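Putative archaeal ammonia monooxygenase subunit B (Candidatus Nitrosocaldus yellowstonii, PDB 4O65) forms the copper-binding cupredoxin domain of the B subunit of a putative archaeal ammonia monooxygenase, a membrane enzyme that probably oxidises ammonia. Local coordinates at residues 28-33 and 44-49. Residues are numbered along the deposited sequence; the frame is centred on the assembly and turned at random.
Sequences AEFAKR and KQVDAM
Phe30 and Ala31 of helix 27-35 meet Val46 and Met49 of segment 44-49 in a wholly apolar contact. Phe30 carries most of the share of segment 28-33 and offers the edge of its ring. At one corner, CD2 of Phe30 rests against Val46, 3.8 Å from CG2, while CG1 reaches both CD2 and CE2, so the two methyls straddle this part of the rim. Val46 CG2 also packs on Ala31 CB at 3.9 Å, which ties it to two successive residues of the first helix. The backbones come nearest here, with the CA atoms of Ala31 and Val46 6.6 Å apart.

The second element is a Met-aromatic contact. Met49 SD sits 5.0 Å from the Phe30 ring centroid and 79° off the ring normal, close to the ring plane, with CE2 as its nearest atom at 3.8 Å. Met49 CG lies beside the backbone N (chi1 -61°), and the chain runs straight from there, carrying sulfur and CE across to CE2 and CZ from the direction opposite to Phe30.

The polar bonds lie outside the apolar patch. Within helix 27-35, Arg33 holds Glu29 OE1 side-on through NE (3.1 Å) and NH2, both nitrogens sharing one oxygen; OE2 takes the backbone N of Glu151. A salt bridge from Asp47 to Lys27 links the two helices.

Ile25 and Gln57 also pack on Phe30, and Phe35 touches both Val46 and Met49. The contact joins the two helices inserted in the chain between strands 23-25 and 59-68 of the cupredoxin domain, away from the copper site. With no hydrogen bond crossing between the segments, their direct cohesion rests on buried apolar surface, dispersion and the sulfur at the ring edge.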
# COMPACT_ATOMS: atom_id res chain seq x y z
N ALA A 28 -5.92 9.89 -10.39
CA ALA A 28 -6.61 10.87 -11.24
C ALA A 28 -5.83 11.24 -12.52
O ALA A 28 -6.44 11.38 -13.62
CB ALA A 28 -7.01 12.13 -10.43
N GLU A 29 -4.51 11.45 -12.37
CA GLU A 29 -3.69 11.82 -13.56
C GLU A 29 -3.73 10.66 -14.58
O GLU A 29 -3.84 10.90 -15.79
CB GLU A 29 -2.24 12.11 -13.18
CG GLU A 29 -1.41 12.72 -14.32
CD GLU A 29 -1.90 14.10 -14.76
OE1 GLU A 29 -1.65 14.41 -15.93
OE2 GLU A 29 -2.52 14.87 -13.98
N PHE A 30 -3.68 9.43 -14.07
CA PHE A 30 -3.77 8.26 -14.95
C PHE A 30 -5.14 8.17 -15.64
O PHE A 30 -5.21 7.95 -16.85
CB PHE A 30 -3.50 6.95 -14.21
CG PHE A 30 -3.70 5.75 -15.09
CD1 PHE A 30 -2.76 5.44 -16.10
CD2 PHE A 30 -4.84 4.94 -14.93
CE1 PHE A 30 -2.95 4.32 -16.93
CE2 PHE A 30 -5.02 3.82 -15.77
CZ PHE A 30 -4.06 3.51 -16.74
N ALA A 31 -6.20 8.41 -14.88
CA ALA A 31 -7.58 8.43 -15.46
C ALA A 31 -7.71 9.49 -16.53
O ALA A 31 -8.28 9.25 -17.62
CB ALA A 31 -8.61 8.66 -14.37
N LYS A 32 -7.20 10.68 -16.24
CA LYS A 32 -7.27 11.79 -17.20
C LYS A 32 -6.56 11.39 -18.51
O LYS A 32 -7.07 11.66 -19.62
CB LYS A 32 -6.64 13.06 -16.56
CG LYS A 32 -6.44 14.24 -17.52
CD LYS A 32 -5.92 15.47 -16.78
CE LYS A 32 -6.02 16.69 -17.69
NZ LYS A 32 -5.27 17.84 -17.10
N ARG A 33 -5.37 10.83 -18.40
CA ARG A 33 -4.50 10.54 -19.58
C ARG A 33 -5.15 9.42 -20.40
O ARG A 33 -5.11 9.41 -21.64
CB ARG A 33 -3.07 10.10 -19.12
CG ARG A 33 -2.30 11.32 -18.58
CD ARG A 33 -0.85 11.02 -18.19
NE ARG A 33 -0.25 12.19 -17.54
CZ ARG A 33 1.03 12.32 -17.16
NH1 ARG A 33 1.90 11.36 -17.38
NH2 ARG A 33 1.43 13.43 -16.54
N LYS A 44 -13.43 4.45 -10.96
CA LYS A 44 -13.85 3.03 -10.88
C LYS A 44 -13.44 2.15 -12.07
O LYS A 44 -13.15 0.98 -11.89
CB LYS A 44 -15.37 2.92 -10.64
CG LYS A 44 -15.76 3.55 -9.31
CD LYS A 44 -17.25 3.44 -9.09
CE LYS A 44 -17.58 3.53 -7.60
NZ LYS A 44 -19.03 3.83 -7.37
N GLN A 45 -13.35 2.73 -13.26
CA GLN A 45 -12.85 2.00 -14.41
C GLN A 45 -11.34 1.71 -14.20
O GLN A 45 -10.85 0.67 -14.65
CB GLN A 45 -13.01 2.78 -15.69
CG GLN A 45 -14.48 3.04 -16.02
CD GLN A 45 -14.60 3.83 -17.30
OE1 GLN A 45 -14.67 5.04 -17.29
NE2 GLN A 45 -14.54 3.13 -18.42
N VAL A 46 -10.64 2.66 -13.61
CA VAL A 46 -9.18 2.43 -13.34
C VAL A 46 -9.11 1.30 -12.29
O VAL A 46 -8.30 0.31 -12.40
CB VAL A 46 -8.50 3.70 -12.80
CG1 VAL A 46 -7.07 3.36 -12.32
CG2 VAL A 46 -8.46 4.79 -13.89
N ASP A 47 -9.93 1.42 -11.25
CA ASP A 47 -9.92 0.36 -10.19
C ASP A 47 -10.14 -1.03 -10.75
O ASP A 47 -9.54 -2.03 -10.24
CB ASP A 47 -11.00 0.59 -9.10
CG ASP A 47 -10.78 1.82 -8.29
OD1 ASP A 47 -9.67 2.35 -8.21
OD2 ASP A 47 -11.79 2.28 -7.70
N ALA A 48 -10.99 -1.13 -11.77
CA ALA A 48 -11.28 -2.39 -12.42
C ALA A 48 -10.05 -3.06 -13.06
O ALA A 48 -10.02 -4.29 -13.25
CB ALA A 48 -12.42 -2.20 -13.45
N MET A 49 -9.00 -2.28 -13.34
CA MET A 49 -7.77 -2.85 -13.88
C MET A 49 -7.02 -3.67 -12.81
O MET A 49 -6.12 -4.48 -13.17
CB MET A 49 -6.87 -1.75 -14.43
CG MET A 49 -7.58 -1.01 -15.57
SD MET A 49 -6.51 0.32 -16.10
CE MET A 49 -7.49 1.18 -17.36